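Local structure of ketosynthase (Streptomyces sp. MSC090213JE08, 6KXD) at residues A172-V177 with V388-S393; R282-D287 with V401-T406. The protein probably extends acyl chains on acyl carrier protein by decarboxylative condensation with malonyl-ACP, as the ketosynthase partner of a ketosynthase/chain length factor pair in ishigamide biosynthesis. All blocks are in the same frame, centred on the assembly; numbering follows the deposited sequence.

How the interactions relate
Interactions 1 and 2 lie on opposite faces of one mixed sheet, in which strands 387-394 and 398-405 are consecutive antiparallel neighbours. Interaction 1 joins the first of these strands to buried helix 172-185; interaction 2 sets helix 274-288 against the second. Their centres are about 10 Å apart, about 7 and 17 Å respectively from the chain centre. The strand pairing couples them: probable hydrogen bonds run from Asn-390 N to Leu-402 O (2.7 Å) and from Val-388 N to Leu-404 O (2.9 Å), while Gln-389 CG packs 3.4 Å from Val-401 CG1. In related condensing enzymes the helix of interaction 1 starts beside the nucleophilic cysteine, so that contact is probably the nearer to catalysis.

Interaction 1. Residues A172-V177 with V388-S393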
ATOM      1  N   ALA A 172       5.218  -1.490  -5.774  1.00 42.42           N
ATOM      2  CA  ALA A 172       4.643  -1.971  -4.530  1.00 39.36           C
ATOM      3  C   ALA A 172       5.339  -3.267  -4.100  1.00 42.09           C
ATOM      4  O   ALA A 172       5.610  -3.453  -2.938  1.00 41.41           O
ATOM      5  CB  ALA A 172       3.154  -2.100  -4.692  1.00 40.15           C
ATOM      6  N   GLY A 173       5.696  -4.146  -5.041  1.00 39.35           N
ATOM      7  CA  GLY A 173       6.421  -5.380  -4.699  1.00 39.21           C
ATOM      8  C   GLY A 173       7.734  -5.124  -3.964  1.00 37.94           C
ATOM      9  O   GLY A 173       8.011  -5.702  -2.989  1.00 41.08           O
ATOM     10  N   ASN A 174       8.529  -4.186  -4.464  1.00 37.19           N
ATOM     11  CA  ASN A 174       9.778  -3.809  -3.873  1.00 36.08           C
ATOM     12  C   ASN A 174       9.551  -3.134  -2.516  1.00 40.89           C
ATOM     13  O   ASN A 174      10.296  -3.378  -1.570  1.00 39.52           O
ATOM     14  CB  ASN A 174      10.556  -2.853  -4.776  1.00 36.25           C
ATOM     15  CG  ASN A 174      11.505  -3.562  -5.720  1.00 38.34           C
ATOM     16  OD1 ASN A 174      11.617  -4.791  -5.664  1.00 40.89           O
ATOM     17  ND2 ASN A 174      12.106  -2.799  -6.628  1.00 39.36           N
ATOM     18  N   TYR A 175       8.534  -2.273  -2.440  1.00 36.41           N
ATOM     19  CA  TYR A 175       8.193  -1.681  -1.128  1.00 38.31           C
ATOM     20  C   TYR A 175       7.914  -2.778  -0.114  1.00 37.46           C
ATOM     21  O   TYR A 175       8.316  -2.690   1.064  1.00 39.05           O
ATOM     22  CB  TYR A 175       6.944  -0.831  -1.175  1.00 36.40           C
ATOM     23  CG  TYR A 175       7.155   0.591  -1.601  1.00 38.15           C
ATOM     24  CD1 TYR A 175       7.482   0.910  -2.909  1.00 35.04           C
ATOM     25  CD2 TYR A 175       6.973   1.616  -0.697  1.00 38.09           C
ATOM     26  CE1 TYR A 175       7.632   2.230  -3.290  1.00 36.35           C
ATOM     27  CE2 TYR A 175       7.097   2.932  -1.070  1.00 37.77           C
ATOM     28  CZ  TYR A 175       7.426   3.241  -2.376  1.00 36.64           C
ATOM     29  OH  TYR A 175       7.552   4.565  -2.699  1.00 37.19           O
ATOM     30  N   SER A 176       7.179  -3.786  -0.579  1.00 39.46           N
ATOM     31  CA  SER A 176       6.701  -4.851   0.305  1.00 37.76           C
ATOM     32  C   SER A 176       7.878  -5.704   0.793  1.00 39.40           C
ATOM     33  O   SER A 176       7.944  -6.039   1.965  1.00 38.59           O
ATOM     34  CB  SER A 176       5.627  -5.673  -0.404  1.00 39.74           C
ATOM     35  OG  SER A 176       4.445  -4.917  -0.623  1.00 39.63           O
ATOM     36  N   VAL A 177       8.789  -6.079  -0.122  1.00 38.78           N
ATOM     37  CA  VAL A 177       9.964  -6.842   0.212  1.00 40.43           C
ATOM     38  C   VAL A 177      10.815  -6.029   1.192  1.00 39.71           C
ATOM     39  O   VAL A 177      11.294  -6.552   2.194  1.00 40.50           O
ATOM     40  CB  VAL A 177      10.767  -7.234  -1.051  1.00 39.99           C
ATOM     41  CG1 VAL A 177      12.106  -7.827  -0.689  1.00 47.23           C
ATOM     42  CG2 VAL A 177      10.009  -8.198  -1.955  1.00 42.11           C
ATOM     43  N   VAL A 388      22.326  -8.238  -7.467  1.00 50.56           N
ATOM     44  CA  VAL A 388      21.418  -7.745  -8.468  1.00 47.82           C
ATOM     45  C   VAL A 388      20.583  -6.603  -7.871  1.00 47.70           C
ATOM     46  O   VAL A 388      20.221  -6.631  -6.720  1.00 52.50           O
ATOM     47  CB  VAL A 388      20.521  -8.862  -9.020  1.00 51.47           C
ATOM     48  CG1 VAL A 388      19.599  -8.345 -10.107  1.00 51.26           C
ATOM     49  CG2 VAL A 388      21.326 -10.048  -9.522  1.00 55.40           C
ATOM     50  N   GLN A 389      20.385  -5.569  -8.683  1.00 50.10           N
ATOM     51  CA  GLN A 389      19.516  -4.440  -8.370  1.00 52.31           C
ATOM     52  C   GLN A 389      18.195  -4.617  -9.128  1.00 52.88           C
ATOM     53  O   GLN A 389      18.148  -4.892 -10.311  1.00 45.18           O
ATOM     54  CB  GLN A 389      20.241  -3.138  -8.688  1.00 49.84           C
ATOM     55  CG  GLN A 389      19.352  -1.909  -8.653  1.00 48.91           C
ATOM     56  CD  GLN A 389      20.153  -0.692  -9.047  1.00 50.47           C
ATOM     57  OE1 GLN A 389      21.315  -0.554  -8.680  1.00 57.33           O
ATOM     58  NE2 GLN A 389      19.542   0.199  -9.796  1.00 48.45           N
ATOM     59  N   ASN A 390      17.095  -4.491  -8.393  1.00 43.72           N
ATOM     60  CA  ASN A 390      15.799  -4.512  -8.992  1.00 45.88           C
ATOM     61  C   ASN A 390      15.135  -3.158  -8.780  1.00 47.44           C
ATOM     62  O   ASN A 390      14.816  -2.809  -7.650  1.00 44.34           O
ATOM     63  CB  ASN A 390      14.944  -5.600  -8.345  1.00 46.04           C
ATOM     64  CG  ASN A 390      13.582  -5.780  -8.973  1.00 50.79           C
ATOM     65  OD1 ASN A 390      13.474  -5.925 -10.200  1.00 46.25           O
ATOM     66  ND2 ASN A 390      12.550  -5.827  -8.132  1.00 45.85           N
ATOM     67  N   ASN A 391      14.889  -2.460  -9.889  1.00 46.00           N
ATOM     68  CA  ASN A 391      14.358  -1.163  -9.917  1.00 43.51           C
ATOM     69  C   ASN A 391      12.843  -1.214 -10.044  1.00 44.92           C
ATOM     70  O   ASN A 391      12.246  -2.095 -10.669  1.00 40.76           O
ATOM     71  CB  ASN A 391      14.828  -0.326 -11.102  1.00 41.45           C
ATOM     72  CG  ASN A 391      16.273   0.110 -11.013  1.00 44.83           C
ATOM     73  OD1 ASN A 391      16.985  -0.198 -10.063  1.00 45.57           O
ATOM     74  ND2 ASN A 391      16.705   0.849 -12.020  1.00 45.66           N
ATOM     75  N   SER A 392      12.226  -0.158  -9.517  1.00 38.40           N
ATOM     76  CA  SER A 392      10.843   0.015  -9.710  1.00 38.73           C
ATOM     77  C   SER A 392      10.535   1.476  -9.439  1.00 40.42           C
ATOM     78  O   SER A 392      11.151   2.089  -8.572  1.00 42.54           O
ATOM     79  CB  SER A 392      10.040  -0.916  -8.843  1.00 43.55           C
ATOM     80  OG  SER A 392      10.022  -0.438  -7.504  1.00 43.70           O
ATOM     81  N   SER A 393       9.657   2.013 -10.284  1.00 43.34           N
ATOM     82  CA  SER A 393       9.191   3.354 -10.219  1.00 39.99           C
ATOM     83  C   SER A 393       7.694   3.260 -10.427  1.00 45.72           C
ATOM     84  O   SER A 393       7.218   2.280 -10.997  1.00 52.36           O
ATOM     85  CB  SER A 393       9.833   4.248 -11.248  1.00 42.42           C
ATOM     86  OG  SER A 393      11.216   4.355 -10.985  1.00 45.11           O
TER
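In the layered core of a thiolase-type fold, Asn-174 of buried helix 172-185 reaches across to Asn-390 and Ser-392 on strand 387-394, one strand of the adjoining sheet. The axes of the two segments come within 8.4 Å, and the amide of Asn-174 bridges that separation. Its OD1 accepts a hydrogen bond from Asn-390 ND2 at 2.8 Å; the N-H...O angle of 133° is well short of straight, and the donor is tilted out of the acceptor's carbonyl plane. With the two amide planes 89° apart, the groups meet as a perpendicular pair. Having CG anti to its backbone N (chi1 -176°) directs the Asn-390 amide at the helix.

Asn-174 ND2 turns to the strand backbone and makes a weak hydrogen bond to Asn-390 O at 2.9 Å. It also hydrogen-bonds to Ala-400 O on the neighbouring strand, so the amide ties the central helix layer of the fold to two strands at once. Asn-390 is likewise held from several directions: ND2 also bonds to Ser-342 O, and OD1 to the hydroxyl of Ser-299. A leucine in place of Asn-174 would probably leave Asn-390 ND2 without one of its acceptors and rob the Asn-390 and Ala-400 carbonyls of a side-chain donor in a buried setting. Ser-392 packs alongside, its CB 3.6 Å from Asn-174 ND2, while its OG hydrogen-bonds to Ala-400 O and lies 3.7 Å from Asn-174 CB.

Interaction 2. Residues R282-D287 with V401-T406; sequences RLALDD and VLILGT
Ala-284, its CB pointing toward the strand, packs against Val-401 and Ile-403, two beta-branched residues separated by one position on strand 398-405. This is helix-on-sheet packing in the layered alpha/beta thiolase fold, with helix 274-288 lying on the face of the strand turned away from helices 172-185 and 341-355. The segment axes approach to 7.7 Å with their N-to-C directions 32° apart, a short separation consistent with a methyl group at the nearest point of the helix.

The Ala-284 methyl meets Val-401 at both backbone and side chain: CB is 3.5 Å from Val-401 O and 3.7 Å from Val-401 CG1. With chi1 at 179°, CG1 points opposite the Val-401 backbone N and stays on the carbonyl side, in keeping with one methyl touching both CG1 and O. Toward the C-terminal end of the strand, Ile-403 offers its longer branch. Its CG1 lies 3.9 Å from Ala-284 CB and 3.7 Å from Ala-284 O, thus passing beside both the methyl and the helix backbone.

Leu-285 approaches differently. Its CB leaves the helix away from the strand, but with chi1 near -60° the chain bends back and brings one methyl of the isopropyl group to the end of Ile-403, the two side chains crossing at a slant. Leu-285 also packs on Val-290, Gln-292 and Ile-295 of the following loop, while Gln-389 of the adjacent strand touches both Val-401 and Ile-403. The contacts between the segments are thus van der Waals in kind, the last of them being Leu-285 CD2 against Ile-403 CD1 at 3.9 Å.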
ATOM      1  N   ARG A 282      20.878   5.014  -5.213  1.00 48.59           N
ATOM      2  CA  ARG A 282      21.986   5.285  -4.319  1.00 48.36           C
ATOM      3  C   ARG A 282      21.628   4.865  -2.897  1.00 50.00           C
ATOM      4  O   ARG A 282      22.463   4.362  -2.183  1.00 47.93           O
ATOM      5  CB  ARG A 282      22.405   6.758  -4.325  1.00 49.47           C
ATOM      6  CG  ARG A 282      22.974   7.241  -5.646  1.00 51.55           C
ATOM      7  CD  ARG A 282      23.448   8.686  -5.564  1.00 51.45           C
ATOM      8  NE  ARG A 282      23.676   9.267  -6.883  1.00 57.24           N
ATOM      9  CZ  ARG A 282      24.814   9.185  -7.546  1.00 67.04           C
ATOM     10  NH1 ARG A 282      25.804   8.442  -7.080  1.00 80.61           N
ATOM     11  NH2 ARG A 282      24.968   9.868  -8.665  1.00 59.05           N
ATOM     12  N   LEU A 283      20.376   5.103  -2.484  1.00 48.82           N
ATOM     13  CA  LEU A 283      19.931   4.725  -1.132  1.00 48.01           C
ATOM     14  C   LEU A 283      19.996   3.210  -0.934  1.00 44.42           C
ATOM     15  O   LEU A 283      20.428   2.701   0.125  1.00 43.97           O
ATOM     16  CB  LEU A 283      18.515   5.260  -0.925  1.00 44.19           C
ATOM     17  CG  LEU A 283      18.441   6.750  -0.607  1.00 49.43           C
ATOM     18  CD1 LEU A 283      17.015   7.266  -0.760  1.00 50.00           C
ATOM     19  CD2 LEU A 283      18.972   7.028   0.793  1.00 53.46           C
ATOM     20  N   ALA A 284      19.599   2.487  -1.977  1.00 42.06           N
ATOM     21  CA  ALA A 284      19.584   1.077  -1.976  1.00 44.08           C
ATOM     22  C   ALA A 284      21.010   0.519  -1.865  1.00 46.35           C
ATOM     23  O   ALA A 284      21.288  -0.410  -1.079  1.00 48.89           O
ATOM     24  CB  ALA A 284      18.897   0.591  -3.228  1.00 42.45           C
ATOM     25  N   LEU A 285      21.926   1.100  -2.644  1.00 46.82           N
ATOM     26  CA  LEU A 285      23.315   0.638  -2.578  1.00 50.13           C
ATOM     27  C   LEU A 285      23.873   0.904  -1.172  1.00 50.05           C
ATOM     28  O   LEU A 285      24.529   0.066  -0.601  1.00 52.67           O
ATOM     29  CB  LEU A 285      24.118   1.323  -3.683  1.00 49.77           C
ATOM     30  CG  LEU A 285      23.649   1.084  -5.117  1.00 47.94           C
ATOM     31  CD1 LEU A 285      24.439   1.942  -6.086  1.00 52.95           C
ATOM     32  CD2 LEU A 285      23.725  -0.371  -5.518  1.00 50.39           C
ATOM     33  N   ASP A 286      23.549   2.070  -0.593  1.00 54.92           N
ATOM     34  CA  ASP A 286      24.034   2.435   0.725  1.00 56.41           C
ATOM     35  C   ASP A 286      23.442   1.489   1.775  1.00 55.30           C
ATOM     36  O   ASP A 286      24.141   1.052   2.676  1.00 49.61           O
ATOM     37  CB  ASP A 286      23.743   3.887   1.089  1.00 57.57           C
ATOM     38  CG  ASP A 286      24.364   4.263   2.429  1.00 75.15           C
ATOM     39  OD1 ASP A 286      25.616   4.281   2.513  1.00 87.46           O
ATOM     40  OD2 ASP A 286      23.602   4.496   3.388  1.00 85.98           O
ATOM     41  N   ASP A 287      22.156   1.158   1.641  1.00 51.09           N
ATOM     42  CA  ASP A 287      21.526   0.259   2.576  1.00 48.01           C
ATOM     43  C   ASP A 287      22.117  -1.146   2.444  1.00 49.06           C
ATOM     44  O   ASP A 287      22.248  -1.826   3.430  1.00 50.20           O
ATOM     45  CB  ASP A 287      20.018   0.161   2.346  1.00 49.21           C
ATOM     46  CG  ASP A 287      19.304  -0.619   3.425  1.00 48.88           C
ATOM     47  OD1 ASP A 287      19.691  -0.478   4.601  1.00 57.42           O
ATOM     48  OD2 ASP A 287      18.373  -1.367   3.097  1.00 45.76           O
ATOM     49  N   VAL A 401      14.011   0.560  -4.937  1.00 38.46           N
ATOM     50  CA  VAL A 401      15.097  -0.209  -5.518  1.00 44.17           C
ATOM     51  C   VAL A 401      15.539  -1.231  -4.485  1.00 40.20           C
ATOM     52  O   VAL A 401      15.756  -0.891  -3.313  1.00 44.64           O
ATOM     53  CB  VAL A 401      16.243   0.732  -5.929  1.00 41.38           C
ATOM     54  CG1 VAL A 401      17.390  -0.076  -6.505  1.00 46.23           C
ATOM     55  CG2 VAL A 401      15.742   1.793  -6.888  1.00 45.71           C
ATOM     56  N   LEU A 402      15.594  -2.498  -4.906  1.00 39.63           N
ATOM     57  CA  LEU A 402      15.915  -3.604  -4.070  1.00 41.67           C
ATOM     58  C   LEU A 402      17.221  -4.239  -4.554  1.00 44.29           C
ATOM     59  O   LEU A 402      17.400  -4.380  -5.761  1.00 46.55           O
ATOM     60  CB  LEU A 402      14.762  -4.596  -4.174  1.00 41.54           C
ATOM     61  CG  LEU A 402      14.950  -5.958  -3.518  1.00 44.05           C
ATOM     62  CD1 LEU A 402      14.872  -5.833  -2.011  1.00 47.16           C
ATOM     63  CD2 LEU A 402      13.912  -6.943  -4.044  1.00 46.89           C
ATOM     64  N   ILE A 403      18.073  -4.578  -3.590  1.00 48.03           N
ATOM     65  CA  ILE A 403      19.362  -5.221  -3.835  1.00 51.79           C
ATOM     66  C   ILE A 403      19.338  -6.576  -3.146  1.00 49.59           C
ATOM     67  O   ILE A 403      19.189  -6.657  -1.908  1.00 47.50           O
ATOM     68  CB  ILE A 403      20.560  -4.391  -3.346  1.00 53.07           C
ATOM     69  CG1 ILE A 403      20.534  -2.916  -3.763  1.00 53.39           C
ATOM     70  CG2 ILE A 403      21.853  -5.069  -3.774  1.00 59.21           C
ATOM     71  CD1 ILE A 403      20.572  -2.640  -5.238  1.00 58.56           C
ATOM     72  N   LEU A 404      19.497  -7.617  -3.977  1.00 44.35           N
ATOM     73  CA  LEU A 404      19.657  -8.987  -3.578  1.00 49.74           C
ATOM     74  C   LEU A 404      21.097  -9.439  -3.858  1.00 50.71           C
ATOM     75  O   LEU A 404      21.764  -8.882  -4.726  1.00 49.47           O
ATOM     76  CB  LEU A 404      18.662  -9.826  -4.381  1.00 50.18           C
ATOM     77  CG  LEU A 404      17.184  -9.477  -4.187  1.00 50.24           C
ATOM     78  CD1 LEU A 404      16.310 -10.360  -5.046  1.00 51.61           C
ATOM     79  CD2 LEU A 404      16.790  -9.611  -2.733  1.00 50.87           C
ATOM     80  N   GLY A 405      21.535 -10.451  -3.106  1.00 57.23           N
ATOM     81  CA  GLY A 405      22.869 -11.017  -3.161  1.00 58.17           C
ATOM     82  C   GLY A 405      22.848 -12.524  -3.003  1.00 59.03           C
ATOM     83  O   GLY A 405      21.860 -13.094  -2.516  1.00 53.16           O
ATOM     84  N   THR A 406      23.936 -13.188  -3.428  1.00 59.71           N
ATOM     85  CA  THR A 406      24.052 -14.635  -3.223  1.00 61.01           C
ATOM     86  C   THR A 406      24.218 -14.860  -1.724  1.00 60.16           C
ATOM     87  O   THR A 406      24.898 -14.077  -1.079  1.00 56.32           O
ATOM     88  CB  THR A 406      25.215 -15.261  -4.012  1.00 65.38           C
ATOM     89  OG1 THR A 406      25.096 -14.891  -5.386  1.00 71.33           O
ATOM     90  CG2 THR A 406      25.236 -16.774  -3.914  1.00 58.23           C
TER